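Local coordinates for protein epoxyqueuosine reductase (Streptococcus thermophilus, PDB 5D6S) that belongs to the QueG family and binds a cobalamin together with two iron/sulfur clusters in a single chain, at residues R116-P121 with L288-L293; P295-T300 with I320-A325; E89-I94 with E194-L199; I41-I46 with K137-G142; A51-Y56 with R81-L86. All blocks are in the same frame, centred on the assembly; numbering follows the deposited sequence.

Contact 1: residues R116-P121 with L288-L293; sequences RGKITP and LAMPEL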
# COMPACT_ATOMS: atom_id res chain seq x y z
N ARG A 116 -16.88 -7.33 -9.06
CA ARG A 116 -15.44 -7.24 -8.86
C ARG A 116 -15.08 -6.12 -7.87
O ARG A 116 -15.76 -5.10 -7.80
CB ARG A 116 -14.74 -6.97 -10.18
CG ARG A 116 -14.85 -8.08 -11.21
CD ARG A 116 -14.19 -7.72 -12.54
NE ARG A 116 -13.18 -8.72 -12.87
CZ ARG A 116 -13.36 -9.75 -13.68
NH1 ARG A 116 -12.38 -10.63 -13.85
NH2 ARG A 116 -14.49 -9.91 -14.34
N GLY A 117 -14.01 -6.32 -7.11
CA GLY A 117 -13.44 -5.27 -6.30
C GLY A 117 -12.21 -4.73 -6.99
O GLY A 117 -11.75 -5.29 -7.98
N LYS A 118 -11.70 -3.61 -6.50
CA LYS A 118 -10.46 -3.02 -6.99
C LYS A 118 -9.37 -3.24 -5.95
O LYS A 118 -9.62 -3.41 -4.78
CB LYS A 118 -10.59 -1.52 -7.24
CG LYS A 118 -11.72 -1.06 -8.16
CD LYS A 118 -11.95 0.45 -8.00
CE LYS A 118 -13.25 0.93 -8.63
NZ LYS A 118 -13.28 0.71 -10.10
N ILE A 119 -8.14 -3.14 -6.40
CA ILE A 119 -6.98 -3.38 -5.57
C ILE A 119 -5.85 -2.50 -6.12
O ILE A 119 -5.55 -2.55 -7.29
CB ILE A 119 -6.62 -4.88 -5.56
CG1 ILE A 119 -5.14 -4.97 -5.08
CG2 ILE A 119 -6.97 -5.46 -6.93
CD1 ILE A 119 -4.06 -5.54 -5.96
N THR A 120 -5.26 -1.66 -5.26
CA THR A 120 -4.33 -0.58 -5.67
C THR A 120 -3.33 -0.95 -6.76
O THR A 120 -2.76 -2.04 -6.74
CB THR A 120 -3.52 -0.01 -4.48
OG1 THR A 120 -2.57 0.94 -4.97
CG2 THR A 120 -2.76 -1.09 -3.76
N PRO A 121 -3.09 -0.04 -7.72
CA PRO A 121 -2.11 -0.30 -8.78
C PRO A 121 -0.71 -0.51 -8.24
O PRO A 121 0.11 -1.14 -8.92
CB PRO A 121 -2.16 0.95 -9.66
CG PRO A 121 -3.18 1.88 -9.09
CD PRO A 121 -3.66 1.33 -7.78
N LEU A 288 -6.31 -10.29 -11.37
CA LEU A 288 -5.61 -10.08 -10.11
C LEU A 288 -5.67 -8.64 -9.68
O LEU A 288 -5.43 -8.34 -8.53
CB LEU A 288 -4.15 -10.45 -10.23
CG LEU A 288 -3.89 -11.88 -10.65
CD1 LEU A 288 -2.44 -12.24 -10.37
CD2 LEU A 288 -4.82 -12.88 -9.96
N ALA A 289 -5.95 -7.74 -10.62
CA ALA A 289 -6.03 -6.33 -10.30
C ALA A 289 -7.45 -5.89 -10.01
O ALA A 289 -7.68 -4.82 -9.45
CB ALA A 289 -5.46 -5.50 -11.44
N MET A 290 -8.42 -6.69 -10.44
CA MET A 290 -9.83 -6.39 -10.20
C MET A 290 -10.53 -7.72 -9.99
O MET A 290 -11.26 -8.17 -10.86
CB MET A 290 -10.42 -5.59 -11.36
CG MET A 290 -9.88 -4.17 -11.40
SD MET A 290 -10.83 -3.04 -12.41
CE MET A 290 -10.02 -1.49 -12.00
N PRO A 291 -10.27 -8.35 -8.83
CA PRO A 291 -10.69 -9.71 -8.62
C PRO A 291 -12.16 -9.87 -8.36
O PRO A 291 -12.80 -9.00 -7.77
CB PRO A 291 -9.87 -10.14 -7.41
CG PRO A 291 -9.64 -8.90 -6.66
CD PRO A 291 -9.57 -7.80 -7.66
N GLU A 292 -12.68 -10.97 -8.87
CA GLU A 292 -14.08 -11.32 -8.69
C GLU A 292 -14.20 -11.75 -7.24
O GLU A 292 -13.45 -12.61 -6.77
CB GLU A 292 -14.48 -12.44 -9.66
CG GLU A 292 -14.37 -12.08 -11.16
CD GLU A 292 -14.59 -13.27 -12.08
OE1 GLU A 292 -15.68 -13.40 -12.69
OE2 GLU A 292 -13.68 -14.12 -12.15
N LEU A 293 -15.13 -11.14 -6.52
CA LEU A 293 -15.16 -11.24 -5.06
C LEU A 293 -15.59 -12.61 -4.53
O LEU A 293 -14.88 -13.18 -3.71
CB LEU A 293 -16.05 -10.15 -4.48
CG LEU A 293 -15.51 -8.74 -4.85
CD1 LEU A 293 -16.59 -7.68 -4.69
CD2 LEU A 293 -14.29 -8.41 -4.01

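Contact 2: residues P295-T300 with I320-A325; sequences PFLELT and ILQRNA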
# COMPACT_ATOMS: atom_id res chain seq x y z
N PRO A 295 -15.64 -15.55 -5.99
CA PRO A 295 -14.62 -16.58 -6.25
C PRO A 295 -13.40 -16.36 -5.38
O PRO A 295 -12.80 -17.34 -4.90
CB PRO A 295 -14.28 -16.39 -7.73
CG PRO A 295 -15.48 -15.74 -8.34
CD PRO A 295 -16.09 -14.89 -7.23
N PHE A 296 -13.05 -15.10 -5.14
CA PHE A 296 -11.98 -14.78 -4.19
C PHE A 296 -12.22 -15.35 -2.79
O PHE A 296 -11.30 -15.85 -2.16
CB PHE A 296 -11.81 -13.29 -4.09
CG PHE A 296 -10.56 -12.89 -3.38
CD1 PHE A 296 -9.33 -13.03 -3.99
CD2 PHE A 296 -10.61 -12.37 -2.09
CE1 PHE A 296 -8.18 -12.67 -3.35
CE2 PHE A 296 -9.47 -11.98 -1.44
CZ PHE A 296 -8.24 -12.13 -2.08
N LEU A 297 -13.47 -15.29 -2.32
CA LEU A 297 -13.83 -15.87 -1.03
C LEU A 297 -13.78 -17.38 -1.03
O LEU A 297 -13.93 -17.96 0.02
CB LEU A 297 -15.22 -15.42 -0.59
CG LEU A 297 -15.39 -13.93 -0.32
CD1 LEU A 297 -16.83 -13.59 0.01
CD2 LEU A 297 -14.50 -13.50 0.81
N GLU A 298 -13.59 -18.03 -2.17
CA GLU A 298 -13.46 -19.50 -2.20
C GLU A 298 -12.02 -19.93 -2.04
O GLU A 298 -11.73 -21.09 -1.83
CB GLU A 298 -13.97 -20.10 -3.52
CG GLU A 298 -15.44 -19.89 -3.82
CD GLU A 298 -16.36 -20.45 -2.76
OE1 GLU A 298 -16.13 -21.59 -2.29
OE2 GLU A 298 -17.32 -19.73 -2.41
N LEU A 299 -11.08 -19.01 -2.12
CA LEU A 299 -9.68 -19.40 -2.10
C LEU A 299 -9.23 -19.95 -0.76
O LEU A 299 -9.64 -19.48 0.29
CB LEU A 299 -8.80 -18.21 -2.47
CG LEU A 299 -8.99 -17.76 -3.93
CD1 LEU A 299 -8.36 -16.41 -4.20
CD2 LEU A 299 -8.39 -18.80 -4.86
N THR A 300 -8.38 -20.97 -0.83
CA THR A 300 -7.70 -21.53 0.33
C THR A 300 -6.30 -20.95 0.40
O THR A 300 -5.88 -20.23 -0.48
CB THR A 300 -7.56 -23.06 0.18
OG1 THR A 300 -6.77 -23.33 -0.98
CG2 THR A 300 -8.90 -23.72 0.02
N ILE A 320 -6.85 -11.05 5.54
CA ILE A 320 -7.20 -9.63 5.52
C ILE A 320 -7.92 -9.25 4.21
O ILE A 320 -8.88 -8.47 4.20
CB ILE A 320 -6.00 -8.70 5.74
CG1 ILE A 320 -4.85 -9.02 4.80
CG2 ILE A 320 -5.54 -8.75 7.18
CD1 ILE A 320 -3.89 -7.87 4.68
N LEU A 321 -7.51 -9.85 3.12
CA LEU A 321 -8.16 -9.59 1.84
C LEU A 321 -9.57 -10.15 1.78
O LEU A 321 -10.46 -9.48 1.30
CB LEU A 321 -7.32 -10.14 0.69
CG LEU A 321 -5.88 -9.58 0.68
CD1 LEU A 321 -5.13 -10.11 -0.52
CD2 LEU A 321 -5.90 -8.06 0.65
N GLN A 322 -9.79 -11.36 2.29
CA GLN A 322 -11.13 -11.93 2.27
C GLN A 322 -12.07 -11.15 3.19
O GLN A 322 -13.23 -10.93 2.85
CB GLN A 322 -11.10 -13.42 2.59
CG GLN A 322 -10.43 -14.21 1.47
CD GLN A 322 -10.32 -15.70 1.72
OE1 GLN A 322 -10.27 -16.15 2.87
NE2 GLN A 322 -10.26 -16.48 0.64
N ARG A 323 -11.57 -10.71 4.34
CA ARG A 323 -12.34 -9.80 5.17
C ARG A 323 -12.79 -8.59 4.33
O ARG A 323 -13.95 -8.21 4.35
CB ARG A 323 -11.52 -9.31 6.41
CG ARG A 323 -12.04 -7.98 6.95
CD ARG A 323 -11.60 -7.55 8.32
NE ARG A 323 -10.28 -6.90 8.56
CZ ARG A 323 -9.39 -6.46 7.68
NH1 ARG A 323 -9.56 -6.52 6.37
NH2 ARG A 323 -8.28 -5.94 8.13
N ASN A 324 -11.83 -7.97 3.64
CA ASN A 324 -12.10 -6.78 2.86
C ASN A 324 -13.09 -7.06 1.74
O ASN A 324 -13.94 -6.22 1.42
CB ASN A 324 -10.80 -6.23 2.25
CG ASN A 324 -9.81 -5.80 3.30
OD1 ASN A 324 -10.17 -5.57 4.44
ND2 ASN A 324 -8.55 -5.66 2.91
N ALA A 325 -13.00 -8.24 1.16
CA ALA A 325 -13.88 -8.62 0.09
C ALA A 325 -15.29 -8.74 0.59
O ALA A 325 -16.24 -8.35 -0.11
CB ALA A 325 -13.41 -9.94 -0.54

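Contact 3: residues E89-I94 with E194-L199; sequences ESAKTI and ELITNL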
# COMPACT_ATOMS: atom_id res chain seq x y z
N GLU A 89 28.57 2.12 7.71
CA GLU A 89 29.88 2.49 8.33
C GLU A 89 30.75 3.19 7.31
O GLU A 89 31.10 4.36 7.49
CB GLU A 89 30.65 1.30 8.94
N SER A 90 31.07 2.50 6.21
CA SER A 90 31.83 3.11 5.09
C SER A 90 30.97 4.00 4.17
O SER A 90 31.32 4.21 3.00
CB SER A 90 32.52 2.02 4.26
OG SER A 90 31.60 1.38 3.41
N ALA A 91 29.87 4.52 4.71
CA ALA A 91 28.87 5.21 3.91
C ALA A 91 29.33 6.60 3.53
O ALA A 91 29.83 7.36 4.35
CB ALA A 91 27.56 5.30 4.67
N LYS A 92 29.11 6.92 2.26
CA LYS A 92 29.63 8.12 1.67
C LYS A 92 28.57 8.78 0.79
O LYS A 92 28.31 9.97 0.91
CB LYS A 92 30.88 7.77 0.86
CG LYS A 92 31.95 8.84 0.89
CD LYS A 92 32.61 8.94 2.26
CE LYS A 92 32.69 10.39 2.71
NZ LYS A 92 33.36 10.56 4.02
N THR A 93 27.95 8.02 -0.11
CA THR A 93 26.80 8.51 -0.86
C THR A 93 25.65 7.50 -0.83
O THR A 93 25.84 6.33 -0.50
CB THR A 93 27.18 8.86 -2.32
OG1 THR A 93 26.04 9.43 -2.99
CG2 THR A 93 27.61 7.64 -3.10
N ILE A 94 24.44 7.98 -1.13
CA ILE A 94 23.23 7.14 -1.25
C ILE A 94 22.62 7.37 -2.62
O ILE A 94 22.39 8.50 -3.02
CB ILE A 94 22.14 7.47 -0.20
CG1 ILE A 94 22.64 7.20 1.22
CG2 ILE A 94 20.89 6.65 -0.45
CD1 ILE A 94 21.76 7.76 2.32
N GLU A 194 16.79 2.40 -2.50
CA GLU A 194 18.07 3.04 -2.16
C GLU A 194 19.20 2.04 -2.20
O GLU A 194 19.05 0.90 -1.78
CB GLU A 194 18.09 3.59 -0.74
CG GLU A 194 17.02 4.59 -0.43
CD GLU A 194 15.83 3.95 0.21
OE1 GLU A 194 14.74 4.05 -0.39
OE2 GLU A 194 15.99 3.33 1.30
N LEU A 195 20.35 2.51 -2.68
CA LEU A 195 21.60 1.78 -2.56
C LEU A 195 22.56 2.66 -1.77
O LEU A 195 23.11 3.63 -2.31
CB LEU A 195 22.15 1.44 -3.94
CG LEU A 195 23.34 0.50 -3.97
CD1 LEU A 195 23.00 -0.86 -3.39
CD2 LEU A 195 23.81 0.34 -5.41
N ILE A 196 22.71 2.36 -0.49
CA ILE A 196 23.71 3.03 0.34
C ILE A 196 25.07 2.50 -0.10
O ILE A 196 25.21 1.31 -0.37
CB ILE A 196 23.53 2.75 1.84
CG1 ILE A 196 22.15 3.16 2.31
CG2 ILE A 196 24.56 3.52 2.65
CD1 ILE A 196 21.81 2.65 3.70
N THR A 197 26.06 3.39 -0.16
CA THR A 197 27.35 3.05 -0.76
C THR A 197 28.53 3.87 -0.20
O THR A 197 28.36 4.93 0.39
CB THR A 197 27.26 3.16 -2.31
OG1 THR A 197 28.57 3.10 -2.88
CG2 THR A 197 26.64 4.46 -2.74
N ASN A 198 29.74 3.35 -0.43
CA ASN A 198 31.00 4.02 -0.01
C ASN A 198 31.68 4.85 -1.11
O ASN A 198 32.85 5.21 -0.98
CB ASN A 198 31.99 2.99 0.52
CG ASN A 198 32.58 2.12 -0.58
OD1 ASN A 198 32.18 2.19 -1.74
ND2 ASN A 198 33.53 1.28 -0.20
N LEU A 199 30.94 5.17 -2.17
CA LEU A 199 31.46 5.99 -3.27
C LEU A 199 31.40 7.48 -2.96
O LEU A 199 30.49 7.96 -2.29
CB LEU A 199 30.68 5.70 -4.56
CG LEU A 199 31.10 4.49 -5.41
CD1 LEU A 199 31.59 3.32 -4.58
CD2 LEU A 199 29.96 4.06 -6.33

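Contact 4: residues I41-I46 with K137-G142; sequences IGISKI and KRLAKG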
# COMPACT_ATOMS: atom_id res chain seq x y z
N ILE A 41 18.79 -0.88 -17.36
CA ILE A 41 18.11 -1.97 -16.63
C ILE A 41 16.74 -1.58 -16.07
O ILE A 41 16.24 -2.19 -15.13
CB ILE A 41 19.00 -2.56 -15.51
CG1 ILE A 41 19.23 -1.55 -14.38
CG2 ILE A 41 20.30 -3.09 -16.10
CD1 ILE A 41 20.26 -1.99 -13.35
N GLY A 42 16.10 -0.59 -16.68
CA GLY A 42 14.68 -0.33 -16.45
C GLY A 42 14.36 0.60 -15.31
O GLY A 42 13.20 0.70 -14.89
N ILE A 43 15.37 1.30 -14.80
CA ILE A 43 15.13 2.26 -13.73
C ILE A 43 14.67 3.57 -14.35
O ILE A 43 15.38 4.15 -15.15
CB ILE A 43 16.38 2.50 -12.88
CG1 ILE A 43 16.78 1.20 -12.19
CG2 ILE A 43 16.15 3.59 -11.84
CD1 ILE A 43 18.12 1.27 -11.50
N SER A 44 13.50 4.04 -13.94
CA SER A 44 12.87 5.20 -14.56
C SER A 44 13.47 6.55 -14.13
O SER A 44 13.22 7.58 -14.76
CB SER A 44 11.36 5.21 -14.26
OG SER A 44 10.74 4.10 -14.86
N LYS A 45 14.22 6.55 -13.05
CA LYS A 45 14.85 7.77 -12.54
C LYS A 45 15.88 7.39 -11.52
O LYS A 45 15.75 6.36 -10.87
CB LYS A 45 13.84 8.71 -11.89
CG LYS A 45 13.67 10.04 -12.57
CD LYS A 45 12.51 10.82 -11.94
CE LYS A 45 12.50 12.27 -12.35
NZ LYS A 45 13.38 13.06 -11.46
N ILE A 46 16.90 8.23 -11.37
CA ILE A 46 17.98 7.96 -10.43
C ILE A 46 18.51 9.27 -9.91
O ILE A 46 18.42 10.31 -10.56
CB ILE A 46 19.08 7.11 -11.07
CG1 ILE A 46 20.11 6.69 -10.04
CG2 ILE A 46 19.71 7.83 -12.26
CD1 ILE A 46 20.87 5.44 -10.45
N LYS A 137 20.47 -5.16 -7.48
CA LYS A 137 21.49 -6.20 -7.50
C LYS A 137 22.31 -6.02 -8.76
O LYS A 137 23.54 -6.03 -8.72
CB LYS A 137 20.85 -7.58 -7.55
CG LYS A 137 21.26 -8.53 -6.44
CD LYS A 137 20.11 -9.48 -6.16
CE LYS A 137 20.57 -10.66 -5.31
NZ LYS A 137 19.46 -11.49 -4.78
N ARG A 138 21.60 -5.86 -9.88
CA ARG A 138 22.20 -5.60 -11.21
C ARG A 138 23.07 -4.33 -11.26
O ARG A 138 24.20 -4.35 -11.76
CB ARG A 138 21.09 -5.52 -12.27
CG ARG A 138 20.89 -6.82 -13.04
CD ARG A 138 19.45 -7.31 -13.04
NE ARG A 138 18.52 -6.40 -13.72
CZ ARG A 138 18.41 -6.26 -15.03
NH1 ARG A 138 19.18 -6.95 -15.86
NH2 ARG A 138 17.51 -5.43 -15.54
N LEU A 139 22.54 -3.24 -10.72
CA LEU A 139 23.28 -1.99 -10.57
C LEU A 139 24.57 -2.17 -9.75
O LEU A 139 25.61 -1.67 -10.11
CB LEU A 139 22.39 -0.94 -9.89
CG LEU A 139 22.78 0.50 -10.13
CD1 LEU A 139 22.31 0.93 -11.51
CD2 LEU A 139 22.21 1.42 -9.05
N ALA A 140 24.47 -2.86 -8.62
CA ALA A 140 25.65 -3.16 -7.81
C ALA A 140 26.65 -4.04 -8.57
O ALA A 140 27.84 -3.80 -8.49
CB ALA A 140 25.26 -3.81 -6.49
N LYS A 141 26.18 -5.06 -9.30
CA LYS A 141 27.09 -5.96 -10.06
C LYS A 141 27.77 -5.20 -11.19
O LYS A 141 28.93 -5.45 -11.51
CB LYS A 141 26.37 -7.20 -10.63
N GLY A 142 27.05 -4.26 -11.80
CA GLY A 142 27.59 -3.40 -12.85
C GLY A 142 28.51 -2.30 -12.37
O GLY A 142 29.24 -1.71 -13.17

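Contact 5: residues A51-Y56 with R81-L86; sequences ADDFDY and RIYPKL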
# COMPACT_ATOMS: atom_id res chain seq x y z
N ALA A 51 25.59 10.51 2.26
CA ALA A 51 25.26 9.71 3.42
C ALA A 51 25.13 10.58 4.68
O ALA A 51 25.32 10.09 5.79
CB ALA A 51 26.31 8.64 3.62
N ASP A 52 24.86 11.88 4.51
CA ASP A 52 24.69 12.75 5.67
C ASP A 52 23.41 12.34 6.36
O ASP A 52 22.43 11.97 5.69
CB ASP A 52 24.58 14.23 5.28
CG ASP A 52 25.93 14.84 4.93
OD1 ASP A 52 26.97 14.18 5.12
OD2 ASP A 52 25.94 16.00 4.49
N ASP A 53 23.43 12.40 7.67
CA ASP A 53 22.28 11.98 8.41
C ASP A 53 21.03 12.87 8.12
O ASP A 53 21.09 13.80 7.33
CB ASP A 53 22.61 11.80 9.89
CG ASP A 53 23.27 12.99 10.51
OD1 ASP A 53 22.65 14.08 10.49
OD2 ASP A 53 24.38 12.82 11.08
N PHE A 54 19.90 12.52 8.72
CA PHE A 54 18.64 13.16 8.41
C PHE A 54 18.00 13.71 9.68
O PHE A 54 16.78 13.70 9.79
CB PHE A 54 17.65 12.15 7.80
CG PHE A 54 18.02 11.65 6.42
CD1 PHE A 54 18.96 10.65 6.26
CD2 PHE A 54 17.36 12.13 5.30
CE1 PHE A 54 19.30 10.18 5.01
CE2 PHE A 54 17.68 11.67 4.04
CZ PHE A 54 18.65 10.69 3.89
N ASP A 55 18.79 14.24 10.60
CA ASP A 55 18.20 14.64 11.90
C ASP A 55 17.10 15.70 11.82
O ASP A 55 16.39 15.92 12.82
CB ASP A 55 19.24 15.01 12.98
CG ASP A 55 20.53 15.57 12.42
OD1 ASP A 55 20.48 16.34 11.44
OD2 ASP A 55 21.59 15.22 12.98
N TYR A 56 16.90 16.35 10.66
CA TYR A 56 15.71 17.20 10.51
C TYR A 56 14.39 16.41 10.71
O TYR A 56 13.40 16.97 11.17
CB TYR A 56 15.72 17.98 9.19
CG TYR A 56 15.32 17.25 7.93
CD1 TYR A 56 16.24 16.52 7.20
CD2 TYR A 56 14.01 17.36 7.42
CE1 TYR A 56 15.88 15.89 6.02
CE2 TYR A 56 13.63 16.72 6.24
CZ TYR A 56 14.57 15.98 5.53
OH TYR A 56 14.20 15.33 4.36
N ARG A 81 17.17 4.92 11.55
CA ARG A 81 16.35 5.55 10.55
C ARG A 81 16.96 6.83 9.96
O ARG A 81 16.75 7.14 8.78
CB ARG A 81 15.02 5.90 11.20
CG ARG A 81 13.87 5.71 10.27
CD ARG A 81 13.06 4.47 10.59
NE ARG A 81 11.68 4.84 10.37
CZ ARG A 81 11.07 4.93 9.19
NH1 ARG A 81 9.82 5.33 9.15
NH2 ARG A 81 11.68 4.59 8.06
N ILE A 82 17.71 7.55 10.79
CA ILE A 82 18.28 8.86 10.43
C ILE A 82 19.81 8.85 10.21
O ILE A 82 20.34 9.74 9.55
CB ILE A 82 17.97 9.94 11.48
CG1 ILE A 82 17.85 9.34 12.87
CG2 ILE A 82 16.68 10.66 11.15
CD1 ILE A 82 18.05 10.35 13.96
N TYR A 83 20.51 7.85 10.75
CA TYR A 83 21.97 7.78 10.65
C TYR A 83 22.40 6.64 9.73
O TYR A 83 22.62 5.51 10.19
CB TYR A 83 22.60 7.59 12.05
CG TYR A 83 22.26 8.68 13.05
CD1 TYR A 83 22.40 10.03 12.71
CD2 TYR A 83 21.82 8.37 14.34
CE1 TYR A 83 22.09 11.04 13.62
CE2 TYR A 83 21.51 9.37 15.24
CZ TYR A 83 21.65 10.71 14.88
OH TYR A 83 21.32 11.71 15.77
N PRO A 84 22.57 6.93 8.42
CA PRO A 84 22.93 5.90 7.44
C PRO A 84 24.17 5.07 7.76
O PRO A 84 24.28 3.93 7.29
CB PRO A 84 23.18 6.70 6.16
CG PRO A 84 22.35 7.90 6.31
CD PRO A 84 22.36 8.23 7.78
N LYS A 85 25.08 5.63 8.54
CA LYS A 85 26.31 4.91 8.87
C LYS A 85 26.05 3.70 9.76
O LYS A 85 26.85 2.76 9.78
CB LYS A 85 27.35 5.85 9.50
CG LYS A 85 28.01 6.79 8.50
CD LYS A 85 28.76 7.92 9.19
CE LYS A 85 28.90 9.12 8.26
NZ LYS A 85 29.40 10.31 9.01
N LEU A 86 24.93 3.71 10.48
CA LEU A 86 24.52 2.55 11.27
C LEU A 86 24.12 1.35 10.41
O LEU A 86 24.16 0.23 10.86
CB LEU A 86 23.38 2.92 12.21
CG LEU A 86 23.76 3.90 13.33
CD1 LEU A 86 22.57 4.20 14.23
CD2 LEU A 86 24.90 3.35 14.17

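Contact 1: residues R116-P121 with L288-L293
Arg116 and Gly117 pair with residues 290-292 through two hydrogen bonds, one from a side chain and one from the backbone. Gly117 N gives its hydrogen to Pro291 O at 3.0 Å, part of a single backbone bridge that sets Arg116 beside Glu292. It ties the loop between strand 93-100 and helix 128-144, whose Thr120 lines the cobalamin pocket, to the chain between helices 286-289 and 293-296. The side-chain bond runs from Arg116 NE to Met290 O, 2.8 Å long and bent to 147° at the hydrogen; the oxygen sits at the edge of the guanidinium, close to its plane.

Guanidinium and Glu292 carboxylate are stacked, their planes 3° apart, with Glu292 CG over the guanidinium centre. Arg116 NH2 to Glu292 OE1 is 4.0 Å, but OE1 lies well out of the plane and no N-H points at it; the firmer partners are Asp287 for the arginine and Thr112 for the glutamate.

Apolar packing fills the rest: Ile119 packs against Pro291, and the end of Leu293 covers the backbone of Gly117.

With NE tied to a carbonyl and one face covered by Glu292, the guanidinium is probably limited in its rotation, its charge offset mainly by Asp287, with a weaker, longer-range share from Glu292.

Contact 2: residues P295-T300 with I320-A325
Phe296 lays the edge of its ring against the side chain of Leu321, with Phe296 CZ 3.5 Å from Leu321 CB. The ring comes from helix 293-296; with CG anti to the backbone N (chi1 -168°), it is directed at helix 318-331. One turn further along that helix, Ala325 CB meets both Phe296 CD2 and Leu297 CD2, each at 4.0 Å, and fits between the two side chains.

Gln322 supplies the polar half. Its extended chain runs past the phenyl ring, with the amide plane almost perpendicular to the ring, and passes Leu297 heading the opposite way. At the tip, NE2 donates to two carbonyls of the type I turn: to Phe296 O at 3.1 Å, in the carbonyl plane on a lone pair, and to Leu299 O, also 3.1 Å from NE2. Phe296 O additionally receives the turn's own bond from Leu299 N, so two donors share it. The other end of the amide, OE1, is held by Lys318. Gln322 is buried, and these partners account for both of its polar atoms while tying the turn to the helix.

Around this core, in the helical C-terminal part of the chain, helix 301-308 packs Phe304 on Phe296 and Leu321 and sets Phe308 edge-to-face with Phe296, while helix 351-364 touches Gln322 through His353.

Contact 3: residues E89-I94 with E194-L199
Thr93 and Thr197 face each other as a hydrogen-bonded pair of strands 93-100 and 190-197, the two inner strands of the antiparallel sheet, and they belong to a classic beta bulge, in which Lys92 and Thr93 both stand opposite Thr197. Thr197 O accepts from Lys92 N at 2.8 Å and from Thr93 N at 3.2 Å, the first donor in the carbonyl plane and the second well above it. Thr197 N returns a bond to Thr93 O at 3.0 Å.

The packed part lies on both faces of this pair. On one, the methyls of Thr93 and Thr197 run side by side, while Thr93 OG1, anti to the backbone N (chi1 -176°), is directed to Thr49 O on the adjoining strand 45-50; Leu195 and Leu199 lead on to helix 128-144. On the other, Ile94 CG1 sits 4.2 Å from Ile196 CG1 as the non-hydrogen-bonded pair, and Ala91 CB meets Ile196 CG2 at 4.0 Å. Ile94 and Glu194 also touch Val166 of helix 163-169.

At the end formed by residues 90-92 and 198-199 the contact opens to solvent. Lys92 lays its CB beside Leu199 O, but its chain bends away and its end is exposed. Ser90 and Asn198 meet at this margin, yet their polar ends turn to Glu151 and Asn149 respectively.

Beyond the bulge, segment 194-199 bends in an ST turn, in which Thr197 OG1 accepts from Leu199 N at 3.2 Å.

Contact 4: residues I41-I46 with K137-G142
Arg138, whose carbonyl O receives the helical hydrogen bond from Gly142 N at 2.9 Å, sends its side chain back over Ile41. That bond stays within helix 128-144; between the two segments the contact is made by van der Waals packing. Bends at chi2 and chi3 (127° and 64°) lay the guanidinium over the isoleucine, so that Ile41 CG2 lies beneath one face, 3.8 Å from Arg138 CZ and displaced toward the rim. The isoleucine and the arginine run antiparallel past one another. The charged end itself has a weak, long ion pair with Asp134, one turn earlier in the helix.

Deeper in, Leu139 is met by three isoleucines of the other segment. Its CD1 lies 4.0 Å from Ile41 CD1 and 4.2 Å from Ile43 CD1, and its CD2 meets Ile46 CD1 at the looser distance of 4.5 Å. The three reach it from different parts of the chain path: Ile41 just after helix 30-40, Ile43 beyond the Schellman motif in which Gly42 is the C-prime residue, and Ile46 on strand 45-50, where it also touches Ile34 and Ala38 of that first helix.

The chemistry is therefore graded: a branched aliphatic core around Leu139 joins helix 128-144 to the edge strand of the sheet, while the arginine's aliphatic stem and flat cationic end cover Ile41 on the solvent side.

Contact 5: residues A51-Y56 with R81-L86
Pro84 is the main bump here. Its ring pushes into a hollow walled by Ala51 O, Asp53 CA and the edge of the Phe54 ring, with Pro84 CG 3.7 Å from Ala51 O and 4.0 Å from Phe54 CE1. Pro84 CG lies near the plane of the phenyl ring, and the two side chains run roughly at right angles. Next to it, Ile82 puts CG2 against the root of Phe54, 3.8 Å from Phe54 CB.

The backbones meet at the middle of this surface, where Phe54 N donates to Ile82 O at 2.9 Å. In the fold this is where the loop joining strand 45-50 to helix 55-67 lies against the chain leaving helix 78-82, close to the cobalamin: Arg81 hydrogen-bonds the ligand. Arg169 of helix 163-169 binds the carbonyls of Asp52 and Asp53 and makes a cation-pi contact with Phe54.

On the more exposed side, Tyr83 lies alongside Asp53, ring and carboxylate planes 82° apart; with CG placed between the backbone N and carbonyl carbon (chi1 52°), Asp53 brings its CG to the ring edge, 3.8 Å from Tyr83 CD1. Over one face of the same ring sits Ile82 CD1, offset toward the rim.

Overall arrangement
From the N terminus, contact 4 opens first, and its loop, running from residues 41-46 to helix 128-144, holds contact 5 nested inside. Contacts 3 and 1 open within that same loop but close after it, at 194-199 and 288-293, so each crosses contact 4 and they cross one another. Contact 2 follows in series, a short loop between helices 293-296 and 318-331. Contacts 3, 4 and 5 cluster round the antiparallel sheet: Leu195 packs on Leu139, and Ile94 on Pro84. Contacts 1 and 2 adjoin through Leu293 and Ala325, across the chain's centre from contacts 3 and 5; the centres of contacts 1 and 3 are about 39 Å apart.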